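Local coordinates for protein 2-aminomuconic 6-semialdehyde dehydrogenase (Pseudomonas sp., PDB 7BZV) that oxidises 2-aminomuconic 6-semialdehyde with NAD+ as cofactor, a step in the meta-cleavage pathway of 2-aminophenol breakdown, and works as a tetramer, at residues 81-86 and 183-188; 315-320 and 363-368; 372-377 and 392-397. All blocks are in the same frame, centred on the assembly; numbering follows the deposited sequence.

In the fold
Three contacts of different kinds occur along one aldehyde dehydrogenase chain. Interactions 1 and 3 are buried, while interaction 2 lies at the surface. Interaction 1 packs two helices through apolar side chains, with no hydrogen bond between its segments. Interaction 2 joins two loops by charge and by a guanidinium stacked on an indole. Interaction 3 pairs two neighbouring parallel strands, so backbone hydrogen bonds join it, with side chains packing on both faces. Interactions 2 and 3 touch through V316 and P373, and 363-368 lies in the loop that leads to strand 374-377. Interaction 1 touches neither, though its nearest atoms are about 8 Å from those of interaction 2.

Interaction 1: 81-86 and 183-188; sequences QDFLDA and PGTATL
F83 and L188 make the main apolar contact between helix 80-91 and helix 184-196. The short helical segments run nearly antiparallel, at 154°, and their axes come within 9.0 Å. L188 CB sits over one face of the F83 ring, displaced toward the rim. This is a CH-pi contact, with L188 CB 3.9 Å from the ring centroid. The F83 ring atom CE1 lies 3.6 Å from the same L188 CB. F83 has its CG anti to the carbonyl carbon (chi1 -82°), and this carries the ring across to the second helix. The F83 and L188 side chains pass each other, each heading for the other's helix.

L188 CD1 sits between A86 and D82, one turn apart on the first helix. It packs on A86 CB at 3.7 Å and also lies over the backbone of D82, 3.4 Å from D82 O. T185 adds a methyl contact: its CG2 is 3.5 Å from F83 O and also touches the ring at CD1. A86 faces G184, and A86 CA and G184 CA are 5.4 Å apart.

No hydrogen bond links the two segments. The polar groups are held by residues nearby. The hydroxyl of T185 bonds to E87, and G184 N bonds to D90, so the next turns of helix 80-91 bond to G184 and T185. D82 forms a salt bridge with R79. Within the second segment, P183 O accepts from both T187 N and T187 OG1.

The F83 ring also touches I103 of helix 95-119 and L157 of helix 156-169. T185 touches P156 and L157, and Y5 of strand 3-9 touches A86, P183 and T187. Helix 184-196 connects parallel strands 173-177 and 203-205, a beta-alpha-beta arrangement, and helix 80-91 packs against it.

Interaction 2: 315-320 and 363-368; sequences KVDWPH and DERDNG
R365 lays its guanidinium flat on the indole of W318. The two planes are 21° apart and the group centres are 3.4 Å apart. It is a stacked cation-pi contact: R365 CZ lies over the five-membered ring, 25° off its normal. R365 CD sits almost straight above the six-membered ring, 3.7 Å from its centroid, and makes a CH-pi contact. The arginine therefore covers both rings of the indole. Its chain bends at chi3 (-86°), which places CD over the six-membered ring and CZ over the five-membered ring. R365 NH2 and W318 NE1 are close, but both are donors, and they meet through the stack and not by a hydrogen bond.

Two aspartates hold the guanidinium. D363 takes it side-on, with R365 NH2 bonded to D363 OD2 at 3.0 Å and R365 NE bonded to D363 OD1 at 3.1 Å. R365 NE is shared between both oxygens, as it also bonds to D363 OD2. Both oxygens use their syn lone pairs. D363 OD1 also accepts from R365 N, which makes an Asx turn at the start of the 3-10 segment 364-367. From the other loop, D317 OD1 forms a salt bridge with R365 NH1 at 2.8 Å. That nitrogen comes from above the carboxylate plane. D317 OD1 also accepts from W318 N, on its anti lone pair, at 2.8 Å. E364 OE1 comes to the edge of the indole at W318 CH2.

W370 packs on R365 and on V316. The contact joins the loop after helix 297-312 to the loop before strand 374-377. The two carboxylates probably balance the guanidinium charge, and R365 probably favours their ionised form. Bonds from D363 and D317 on NE, NH2 and NH1 restrict its rotation, consistent with its lying flat on W318.

Interaction 3: 372-377 and 392-397; sequences EPTVIA and GPICHV
Strands 374-377 and 394-397 run parallel, their axes approaching to 4.7 Å with 25° between their directions. They are the two strands of a beta-alpha-beta unit, joined through helix 384-387, and lie in the seven-stranded mixed sheet. I376 bonds through both its N and its O. I376 N bonds to C395 O at 2.9 Å with an N-H...O angle of 176°, and V397 N returns to I376 O at 2.9 Å. T374 N bonds to P393 O, while the bond from C395 N to T374 O is weak. P393 is the centre of an inverse gamma turn.

On one face of the sheet, T374, I376, I394 and H396 meet. The T374 and I394 side chains run alongside each other, with T374 CG2 4.0 Å from I394 CD1. The I376 side chain lies roughly perpendicular to that of H396, and I376 CG1 lies at the edge of the imidazole, in its plane. H396 CG is anti to the backbone N (chi1 -179°), which carries the ring along the end of the first strand, where NE2 bonds to L379 N. F352 of the adjoining antiparallel strand 351-354 touches T374 and I376.

The other face carries V375, A377, C395 and V397. Here V375 also packs against helix 297-312 and on F280 of helix 268-280. L353 of strand 351-354 touches V375 and V397. V375 spans two residues of its neighbour: its CG2 touches C395 SG, and its CG1 meets V397 CG1 at 4.0 Å.

Interaction 1: 81-86 and 183-188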
ATOM      1  N   GLN B  81      16.095  10.348 -33.206  1.00 47.06           N
ATOM      2  CA  GLN B  81      16.912  11.407 -33.803  1.00 37.27           C
ATOM      3  C   GLN B  81      16.032  12.570 -34.265  1.00 39.32           C
ATOM      4  O   GLN B  81      16.404  13.747 -34.131  1.00 43.61           O
ATOM      5  CB  GLN B  81      17.743  10.833 -34.955  1.00 42.33           C
ATOM      6  CG  GLN B  81      18.795  11.799 -35.510  1.00 47.21           C
ATOM      7  CD  GLN B  81      19.921  12.033 -34.519  1.00 46.61           C
ATOM      8  OE1 GLN B  81      20.542  11.090 -34.037  1.00 57.02           O
ATOM      9  NE2 GLN B  81      20.174  13.292 -34.196  1.00 54.22           N
ATOM     10  N   ASP B  82      14.849  12.259 -34.791  1.00 35.04           N
ATOM     11  CA  ASP B  82      13.893  13.300 -35.154  1.00 39.31           C
ATOM     12  C   ASP B  82      13.540  14.165 -33.951  1.00 43.87           C
ATOM     13  O   ASP B  82      13.546  15.403 -34.034  1.00 33.24           O
ATOM     14  CB  ASP B  82      12.626  12.666 -35.737  1.00 45.34           C
ATOM     15  CG  ASP B  82      12.867  11.958 -37.061  1.00 55.85           C
ATOM     16  OD1 ASP B  82      13.970  12.091 -37.619  1.00 62.46           O
ATOM     17  OD2 ASP B  82      11.934  11.281 -37.546  1.00 53.87           O
ATOM     18  N   PHE B  83      13.198  13.525 -32.830  1.00 37.33           N
ATOM     19  CA  PHE B  83      12.855  14.275 -31.628  1.00 33.19           C
ATOM     20  C   PHE B  83      14.040  15.098 -31.167  1.00 34.99           C
ATOM     21  O   PHE B  83      13.908  16.283 -30.830  1.00 36.79           O
ATOM     22  CB  PHE B  83      12.390  13.313 -30.515  1.00 29.44           C
ATOM     23  CG  PHE B  83      10.959  12.907 -30.654  1.00 28.90           C
ATOM     24  CD1 PHE B  83       9.956  13.649 -30.068  1.00 27.75           C
ATOM     25  CD2 PHE B  83      10.611  11.796 -31.385  1.00 33.77           C
ATOM     26  CE1 PHE B  83       8.622  13.296 -30.244  1.00 27.78           C
ATOM     27  CE2 PHE B  83       9.293  11.430 -31.549  1.00 36.05           C
ATOM     28  CZ  PHE B  83       8.294  12.169 -30.972  1.00 33.77           C
ATOM     29  N   LEU B  84      15.214  14.468 -31.127  1.00 39.34           N
ATOM     30  CA  LEU B  84      16.424  15.169 -30.738  1.00 29.48           C
ATOM     31  C   LEU B  84      16.656  16.414 -31.601  1.00 41.71           C
ATOM     32  O   LEU B  84      16.970  17.504 -31.085  1.00 33.90           O
ATOM     33  CB  LEU B  84      17.615  14.230 -30.864  1.00 47.99           C
ATOM     34  CG  LEU B  84      18.451  13.895 -29.627  1.00 56.12           C
ATOM     35  CD1 LEU B  84      19.714  13.161 -30.159  1.00 57.93           C
ATOM     36  CD2 LEU B  84      18.797  15.108 -28.825  1.00 57.89           C
ATOM     37  N   ASP B  85      16.533  16.254 -32.925  1.00 37.19           N
ATOM     38  CA  ASP B  85      16.810  17.353 -33.854  1.00 38.93           C
ATOM     39  C   ASP B  85      15.848  18.500 -33.616  1.00 40.36           C
ATOM     40  O   ASP B  85      16.258  19.662 -33.496  1.00 38.37           O
ATOM     41  CB  ASP B  85      16.701  16.872 -35.309  1.00 40.95           C
ATOM     42  CG  ASP B  85      17.836  15.922 -35.726  1.00 42.89           C
ATOM     43  OD1 ASP B  85      18.870  15.841 -35.042  1.00 39.86           O
ATOM     44  OD2 ASP B  85      17.694  15.252 -36.764  1.00 48.20           O
ATOM     45  N   ALA B  86      14.552  18.186 -33.510  1.00 40.71           N
ATOM     46  CA  ALA B  86      13.571  19.240 -33.311  1.00 42.25           C
ATOM     47  C   ALA B  86      13.778  19.945 -31.978  1.00 37.82           C
ATOM     48  O   ALA B  86      13.674  21.179 -31.895  1.00 31.37           O
ATOM     49  CB  ALA B  86      12.156  18.668 -33.398  1.00 50.80           C
ATOM     50  N   PRO B 183       7.493  24.357 -30.383  1.00 38.50           N
ATOM     51  CA  PRO B 183       6.381  23.572 -30.957  1.00 37.48           C
ATOM     52  C   PRO B 183       6.767  22.203 -31.500  1.00 31.39           C
ATOM     53  O   PRO B 183       5.877  21.365 -31.726  1.00 34.20           O
ATOM     54  CB  PRO B 183       5.882  24.472 -32.099  1.00 37.47           C
ATOM     55  CG  PRO B 183       7.178  25.204 -32.555  1.00 32.09           C
ATOM     56  CD  PRO B 183       7.912  25.477 -31.266  1.00 38.44           C
ATOM     57  N   GLY B 184       8.045  21.949 -31.736  1.00 31.73           N
ATOM     58  CA  GLY B 184       8.463  20.806 -32.533  1.00 42.56           C
ATOM     59  C   GLY B 184       8.208  19.427 -31.959  1.00 32.46           C
ATOM     60  O   GLY B 184       7.540  18.593 -32.585  1.00 36.31           O
ATOM     61  N   THR B 185       8.760  19.149 -30.784  1.00 32.05           N
ATOM     62  CA  THR B 185       8.610  17.794 -30.271  1.00 26.90           C
ATOM     63  C   THR B 185       7.145  17.479 -30.012  1.00 25.68           C
ATOM     64  O   THR B 185       6.735  16.319 -30.138  1.00 33.76           O
ATOM     65  CB  THR B 185       9.486  17.564 -29.025  1.00 27.62           C
ATOM     66  OG1 THR B 185       9.363  18.619 -28.077  1.00 29.12           O
ATOM     67  CG2 THR B 185      10.971  17.492 -29.460  1.00 34.48           C
ATOM     68  N   ALA B 186       6.335  18.493 -29.680  1.00 29.09           N
ATOM     69  CA  ALA B 186       4.914  18.240 -29.471  1.00 32.86           C
ATOM     70  C   ALA B 186       4.249  17.850 -30.774  1.00 35.93           C
ATOM     71  O   ALA B 186       3.384  16.963 -30.800  1.00 31.80           O
ATOM     72  CB  ALA B 186       4.215  19.473 -28.881  1.00 29.31           C
ATOM     73  N   THR B 187       4.642  18.504 -31.869  1.00 31.88           N
ATOM     74  CA  THR B 187       4.110  18.106 -33.166  1.00 29.96           C
ATOM     75  C   THR B 187       4.597  16.714 -33.562  1.00 32.54           C
ATOM     76  O   THR B 187       3.822  15.921 -34.104  1.00 33.75           O
ATOM     77  CB  THR B 187       4.486  19.155 -34.222  1.00 37.85           C
ATOM     78  OG1 THR B 187       4.080  20.442 -33.737  1.00 34.77           O
ATOM     79  CG2 THR B 187       3.803  18.855 -35.548  1.00 43.92           C
ATOM     80  N   LEU B 188       5.867  16.385 -33.294  1.00 28.15           N
ATOM     81  CA  LEU B 188       6.327  15.022 -33.568  1.00 31.75           C
ATOM     82  C   LEU B 188       5.588  14.008 -32.695  1.00 33.85           C
ATOM     83  O   LEU B 188       5.274  12.892 -33.136  1.00 35.93           O
ATOM     84  CB  LEU B 188       7.826  14.909 -33.338  1.00 30.36           C
ATOM     85  CG  LEU B 188       8.688  15.757 -34.285  1.00 42.43           C
ATOM     86  CD1 LEU B 188      10.164  15.620 -33.970  1.00 38.96           C
ATOM     87  CD2 LEU B 188       8.432  15.391 -35.738  1.00 42.09           C
TER

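Interaction 2: 315-320 and 363-368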
ATOM      1  N   LYS B 315      32.195  24.448 -21.370  1.00 35.50           N
ATOM      2  CA  LYS B 315      32.219  24.721 -22.800  1.00 35.29           C
ATOM      3  C   LYS B 315      30.877  25.319 -23.215  1.00 34.95           C
ATOM      4  O   LYS B 315      29.858  24.617 -23.275  1.00 41.60           O
ATOM      5  CB  LYS B 315      32.541  23.457 -23.595  1.00 45.29           C
ATOM      6  CG  LYS B 315      32.581  23.684 -25.108  1.00 50.06           C
ATOM      7  CD  LYS B 315      33.250  22.535 -25.841  1.00 53.80           C
ATOM      8  CE  LYS B 315      33.740  22.973 -27.219  1.00 59.38           C
ATOM      9  NZ  LYS B 315      33.315  22.023 -28.276  1.00 68.42           N
ATOM     10  N   VAL B 316      30.889  26.618 -23.497  1.00 32.73           N
ATOM     11  CA  VAL B 316      29.745  27.362 -24.023  1.00 36.37           C
ATOM     12  C   VAL B 316      29.989  27.549 -25.519  1.00 42.87           C
ATOM     13  O   VAL B 316      30.752  28.426 -25.935  1.00 35.42           O
ATOM     14  CB  VAL B 316      29.590  28.713 -23.314  1.00 37.69           C
ATOM     15  CG1 VAL B 316      28.305  29.420 -23.766  1.00 41.33           C
ATOM     16  CG2 VAL B 316      29.632  28.508 -21.824  1.00 39.03           C
ATOM     17  N   ASP B 317      29.360  26.739 -26.356  1.00 40.38           N
ATOM     18  CA  ASP B 317      29.786  26.697 -27.756  1.00 42.74           C
ATOM     19  C   ASP B 317      28.670  26.083 -28.581  1.00 47.68           C
ATOM     20  O   ASP B 317      27.579  25.829 -28.069  1.00 40.63           O
ATOM     21  CB  ASP B 317      31.066  25.878 -27.916  1.00 37.08           C
ATOM     22  CG  ASP B 317      31.994  26.422 -28.989  1.00 43.69           C
ATOM     23  OD1 ASP B 317      31.574  26.645 -30.154  1.00 34.38           O
ATOM     24  OD2 ASP B 317      33.167  26.620 -28.647  1.00 41.07           O
ATOM     25  N   TRP B 318      28.967  25.791 -29.844  1.00 38.84           N
ATOM     26  CA  TRP B 318      28.051  25.120 -30.753  1.00 37.47           C
ATOM     27  C   TRP B 318      27.314  23.978 -30.068  1.00 41.70           C
ATOM     28  O   TRP B 318      27.957  23.020 -29.615  1.00 33.99           O
ATOM     29  CB  TRP B 318      28.809  24.545 -31.942  1.00 48.33           C
ATOM     30  CG  TRP B 318      29.254  25.583 -32.906  1.00 49.66           C
ATOM     31  CD1 TRP B 318      30.538  25.964 -33.177  1.00 44.99           C
ATOM     32  CD2 TRP B 318      28.416  26.379 -33.731  1.00 45.20           C
ATOM     33  NE1 TRP B 318      30.544  26.964 -34.125  1.00 43.09           N
ATOM     34  CE2 TRP B 318      29.252  27.230 -34.485  1.00 56.18           C
ATOM     35  CE3 TRP B 318      27.035  26.463 -33.909  1.00 47.61           C
ATOM     36  CZ2 TRP B 318      28.749  28.144 -35.395  1.00 53.65           C
ATOM     37  CZ3 TRP B 318      26.541  27.367 -34.812  1.00 47.18           C
ATOM     38  CH2 TRP B 318      27.395  28.195 -35.554  1.00 58.41           C
ATOM     39  N   PRO B 319      25.976  24.017 -29.996  1.00 36.60           N
ATOM     40  CA  PRO B 319      25.260  22.954 -29.258  1.00 36.68           C
ATOM     41  C   PRO B 319      25.369  21.580 -29.875  1.00 37.37           C
ATOM     42  O   PRO B 319      25.240  20.575 -29.158  1.00 33.59           O
ATOM     43  CB  PRO B 319      23.807  23.455 -29.254  1.00 36.77           C
ATOM     44  CG  PRO B 319      23.931  24.949 -29.200  1.00 49.57           C
ATOM     45  CD  PRO B 319      25.122  25.205 -30.187  1.00 43.85           C
ATOM     46  N   HIS B 320      25.607  21.491 -31.182  1.00 44.34           N
ATOM     47  CA  HIS B 320      25.686  20.184 -31.817  1.00 40.47           C
ATOM     48  C   HIS B 320      27.002  19.471 -31.543  1.00 37.42           C
ATOM     49  O   HIS B 320      27.100  18.283 -31.843  1.00 41.36           O
ATOM     50  CB  HIS B 320      25.473  20.310 -33.321  1.00 47.32           C
ATOM     51  CG  HIS B 320      26.493  21.166 -33.993  1.00 49.98           C
ATOM     52  ND1 HIS B 320      26.364  22.533 -34.080  1.00 48.71           N
ATOM     53  CD2 HIS B 320      27.680  20.858 -34.565  1.00 52.91           C
ATOM     54  CE1 HIS B 320      27.417  23.029 -34.706  1.00 55.90           C
ATOM     55  NE2 HIS B 320      28.237  22.034 -34.999  1.00 47.22           N
ATOM     56  N   ASP B 363      30.439  35.413 -35.098  1.00 68.93           N
ATOM     57  CA  ASP B 363      29.714  34.853 -36.227  1.00 54.31           C
ATOM     58  C   ASP B 363      28.218  35.044 -35.977  1.00 52.94           C
ATOM     59  O   ASP B 363      27.813  35.870 -35.150  1.00 46.76           O
ATOM     60  CB  ASP B 363      30.138  33.389 -36.450  1.00 53.19           C
ATOM     61  CG  ASP B 363      29.988  32.521 -35.191  1.00 61.61           C
ATOM     62  OD1 ASP B 363      28.996  32.679 -34.448  1.00 50.38           O
ATOM     63  OD2 ASP B 363      30.854  31.661 -34.960  1.00 55.50           O
ATOM     64  N   GLU B 364      27.398  34.311 -36.734  1.00 46.52           N
ATOM     65  CA  GLU B 364      25.947  34.437 -36.660  1.00 62.88           C
ATOM     66  C   GLU B 364      25.409  34.142 -35.257  1.00 61.30           C
ATOM     67  O   GLU B 364      24.321  34.611 -34.900  1.00 46.19           O
ATOM     68  CB  GLU B 364      25.319  33.489 -37.686  1.00 58.28           C
ATOM     69  CG  GLU B 364      25.592  31.996 -37.430  1.00 85.34           C
ATOM     70  CD  GLU B 364      26.802  31.447 -38.187  1.00 92.01           C
ATOM     71  OE1 GLU B 364      26.789  30.247 -38.551  1.00 73.32           O
ATOM     72  OE2 GLU B 364      27.769  32.207 -38.410  1.00 92.56           O
ATOM     73  N   ARG B 365      26.151  33.387 -34.450  1.00 49.28           N
ATOM     74  CA  ARG B 365      25.695  33.082 -33.095  1.00 50.78           C
ATOM     75  C   ARG B 365      25.468  34.352 -32.303  1.00 54.72           C
ATOM     76  O   ARG B 365      24.733  34.330 -31.318  1.00 44.94           O
ATOM     77  CB  ARG B 365      26.718  32.208 -32.359  1.00 45.78           C
ATOM     78  CG  ARG B 365      26.732  30.760 -32.808  1.00 47.26           C
ATOM     79  CD  ARG B 365      27.811  29.971 -32.078  1.00 50.95           C
ATOM     80  NE  ARG B 365      29.119  30.065 -32.729  1.00 53.18           N
ATOM     81  CZ  ARG B 365      30.218  29.494 -32.252  1.00 67.16           C
ATOM     82  NH1 ARG B 365      30.158  28.800 -31.120  1.00 59.21           N
ATOM     83  NH2 ARG B 365      31.368  29.607 -32.903  1.00 84.39           N
ATOM     84  N   ASP B 366      26.076  35.465 -32.708  1.00 45.03           N
ATOM     85  CA  ASP B 366      25.896  36.691 -31.943  1.00 43.13           C
ATOM     86  C   ASP B 366      24.518  37.313 -32.147  1.00 42.54           C
ATOM     87  O   ASP B 366      24.153  38.217 -31.386  1.00 47.82           O
ATOM     88  CB  ASP B 366      27.003  37.685 -32.302  1.00 53.58           C
ATOM     89  CG  ASP B 366      28.386  37.193 -31.875  1.00 68.68           C
ATOM     90  OD1 ASP B 366      28.516  36.712 -30.730  1.00 57.15           O
ATOM     91  OD2 ASP B 366      29.351  37.290 -32.678  1.00 63.78           O
ATOM     92  N   ASN B 367      23.753  36.875 -33.151  1.00 36.03           N
ATOM     93  CA  ASN B 367      22.349  37.248 -33.229  1.00 52.42           C
ATOM     94  C   ASN B 367      21.465  36.279 -32.460  1.00 50.66           C
ATOM     95  O   ASN B 367      20.244  36.446 -32.464  1.00 46.53           O
ATOM     96  CB  ASN B 367      21.877  37.329 -34.682  1.00 69.91           C
ATOM     97  CG  ASN B 367      22.686  38.330 -35.500  1.00 73.94           C
ATOM     98  OD1 ASN B 367      23.026  39.424 -35.027  1.00 82.78           O
ATOM     99  ND2 ASN B 367      22.988  37.964 -36.728  1.00 68.32           N
ATOM    100  N   GLY B 368      22.052  35.257 -31.843  1.00 56.55           N
ATOM    101  CA  GLY B 368      21.322  34.367 -30.969  1.00 53.31           C
ATOM    102  C   GLY B 368      21.208  34.947 -29.571  1.00 52.77           C
ATOM    103  O   GLY B 368      21.548  36.101 -29.307  1.00 48.93           O
TER

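Interaction 3: 372-377 and 392-397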
ATOM      1  N   GLU B 372      26.537  34.395 -20.417  1.00 33.75           N
ATOM      2  CA  GLU B 372      27.605  33.702 -19.700  1.00 30.06           C
ATOM      3  C   GLU B 372      27.098  33.051 -18.401  1.00 32.00           C
ATOM      4  O   GLU B 372      26.307  33.651 -17.661  1.00 30.79           O
ATOM      5  CB  GLU B 372      28.720  34.671 -19.343  1.00 42.86           C
ATOM      6  CG  GLU B 372      29.449  35.233 -20.541  1.00 53.66           C
ATOM      7  CD  GLU B 372      30.492  36.234 -20.128  1.00 50.21           C
ATOM      8  OE1 GLU B 372      30.238  36.984 -19.158  1.00 36.75           O
ATOM      9  OE2 GLU B 372      31.556  36.268 -20.772  1.00 43.91           O
ATOM     10  N   PRO B 373      27.616  31.876 -18.068  1.00 29.05           N
ATOM     11  CA  PRO B 373      27.389  31.333 -16.720  1.00 33.28           C
ATOM     12  C   PRO B 373      27.974  32.276 -15.676  1.00 37.22           C
ATOM     13  O   PRO B 373      29.117  32.724 -15.790  1.00 30.58           O
ATOM     14  CB  PRO B 373      28.107  29.982 -16.755  1.00 33.29           C
ATOM     15  CG  PRO B 373      29.146  30.112 -17.879  1.00 30.98           C
ATOM     16  CD  PRO B 373      28.523  31.037 -18.874  1.00 32.08           C
ATOM     17  N   THR B 374      27.182  32.590 -14.651  1.00 30.57           N
ATOM     18  CA  THR B 374      27.453  33.746 -13.805  1.00 23.92           C
ATOM     19  C   THR B 374      27.311  33.349 -12.341  1.00 35.04           C
ATOM     20  O   THR B 374      26.418  32.578 -11.967  1.00 33.93           O
ATOM     21  CB  THR B 374      26.519  34.904 -14.192  1.00 39.02           C
ATOM     22  OG1 THR B 374      26.763  35.255 -15.563  1.00 34.69           O
ATOM     23  CG2 THR B 374      26.709  36.155 -13.333  1.00 40.97           C
ATOM     24  N   VAL B 375      28.198  33.881 -11.512  1.00 30.30           N
ATOM     25  CA  VAL B 375      28.101  33.697 -10.069  1.00 33.12           C
ATOM     26  C   VAL B 375      28.285  35.057  -9.418  1.00 33.02           C
ATOM     27  O   VAL B 375      29.272  35.743  -9.703  1.00 33.86           O
ATOM     28  CB  VAL B 375      29.155  32.711  -9.533  1.00 33.17           C
ATOM     29  CG1 VAL B 375      29.167  32.784  -8.036  1.00 36.95           C
ATOM     30  CG2 VAL B 375      28.868  31.324 -10.002  1.00 34.51           C
ATOM     31  N   ILE B 376      27.379  35.427  -8.509  1.00 31.22           N
ATOM     32  CA  ILE B 376      27.530  36.663  -7.756  1.00 28.82           C
ATOM     33  C   ILE B 376      27.642  36.362  -6.269  1.00 35.55           C
ATOM     34  O   ILE B 376      27.306  35.271  -5.798  1.00 32.48           O
ATOM     35  CB  ILE B 376      26.378  37.666  -8.007  1.00 36.61           C
ATOM     36  CG1 ILE B 376      25.021  37.003  -7.724  1.00 34.79           C
ATOM     37  CG2 ILE B 376      26.419  38.191  -9.439  1.00 43.69           C
ATOM     38  CD1 ILE B 376      23.815  37.962  -7.764  1.00 37.02           C
ATOM     39  N   ALA B 377      28.110  37.368  -5.528  1.00 32.89           N
ATOM     40  CA  ALA B 377      28.340  37.264  -4.096  1.00 31.97           C
ATOM     41  C   ALA B 377      28.240  38.651  -3.478  1.00 36.63           C
ATOM     42  O   ALA B 377      28.214  39.669  -4.172  1.00 36.28           O
ATOM     43  CB  ALA B 377      29.710  36.642  -3.806  1.00 35.67           C
ATOM     44  N   GLY B 392      17.958  31.705 -15.138  1.00 32.31           N
ATOM     45  CA  GLY B 392      19.094  31.731 -16.024  1.00 36.45           C
ATOM     46  C   GLY B 392      20.279  31.094 -15.334  1.00 35.36           C
ATOM     47  O   GLY B 392      20.154  30.548 -14.234  1.00 29.32           O
ATOM     48  N   PRO B 393      21.460  31.142 -15.978  1.00 30.71           N
ATOM     49  CA  PRO B 393      22.653  30.436 -15.465  1.00 31.43           C
ATOM     50  C   PRO B 393      23.376  31.286 -14.423  1.00 30.65           C
ATOM     51  O   PRO B 393      24.421  31.876 -14.671  1.00 29.62           O
ATOM     52  CB  PRO B 393      23.491  30.226 -16.730  1.00 29.83           C
ATOM     53  CG  PRO B 393      23.209  31.495 -17.550  1.00 29.43           C
ATOM     54  CD  PRO B 393      21.734  31.840 -17.247  1.00 29.05           C
ATOM     55  N   ILE B 394      22.818  31.367 -13.212  1.00 28.52           N
ATOM     56  CA  ILE B 394      23.337  32.287 -12.201  1.00 28.78           C
ATOM     57  C   ILE B 394      22.966  31.791 -10.813  1.00 28.01           C
ATOM     58  O   ILE B 394      21.957  31.110 -10.621  1.00 36.34           O
ATOM     59  CB  ILE B 394      22.817  33.729 -12.416  1.00 41.27           C
ATOM     60  CG1 ILE B 394      23.323  34.674 -11.321  1.00 38.69           C
ATOM     61  CG2 ILE B 394      21.280  33.760 -12.423  1.00 39.66           C
ATOM     62  CD1 ILE B 394      23.118  36.173 -11.620  1.00 36.07           C
ATOM     63  N   CYS B 395      23.826  32.091  -9.849  1.00 31.94           N
ATOM     64  CA  CYS B 395      23.447  31.956  -8.454  1.00 31.19           C
ATOM     65  C   CYS B 395      24.101  33.073  -7.679  1.00 29.72           C
ATOM     66  O   CYS B 395      25.044  33.711  -8.162  1.00 31.77           O
ATOM     67  CB  CYS B 395      23.857  30.603  -7.864  1.00 31.35           C
ATOM     68  SG  CYS B 395      25.669  30.400  -7.712  1.00 33.36           S
ATOM     69  N   HIS B 396      23.602  33.288  -6.466  1.00 30.35           N
ATOM     70  CA  HIS B 396      24.277  34.065  -5.433  1.00 30.49           C
ATOM     71  C   HIS B 396      24.845  33.113  -4.384  1.00 33.14           C
ATOM     72  O   HIS B 396      24.124  32.257  -3.867  1.00 32.08           O
ATOM     73  CB  HIS B 396      23.325  35.072  -4.774  1.00 29.16           C
ATOM     74  CG  HIS B 396      23.982  35.902  -3.721  1.00 30.10           C
ATOM     75  ND1 HIS B 396      23.874  35.617  -2.379  1.00 31.96           N
ATOM     76  CD2 HIS B 396      24.767  36.999  -3.810  1.00 31.01           C
ATOM     77  CE1 HIS B 396      24.580  36.491  -1.688  1.00 37.70           C
ATOM     78  NE2 HIS B 396      25.115  37.351  -2.534  1.00 33.38           N
ATOM     79  N   VAL B 397      26.131  33.240  -4.070  1.00 27.77           N
ATOM     80  CA  VAL B 397      26.763  32.370  -3.083  1.00 24.47           C
ATOM     81  C   VAL B 397      27.090  33.173  -1.821  1.00 30.68           C
ATOM     82  O   VAL B 397      27.591  34.302  -1.898  1.00 32.75           O
ATOM     83  CB  VAL B 397      28.001  31.661  -3.681  1.00 29.40           C
ATOM     84  CG1 VAL B 397      29.046  32.647  -4.081  1.00 30.46           C
ATOM     85  CG2 VAL B 397      28.553  30.651  -2.724  1.00 34.50           C
TER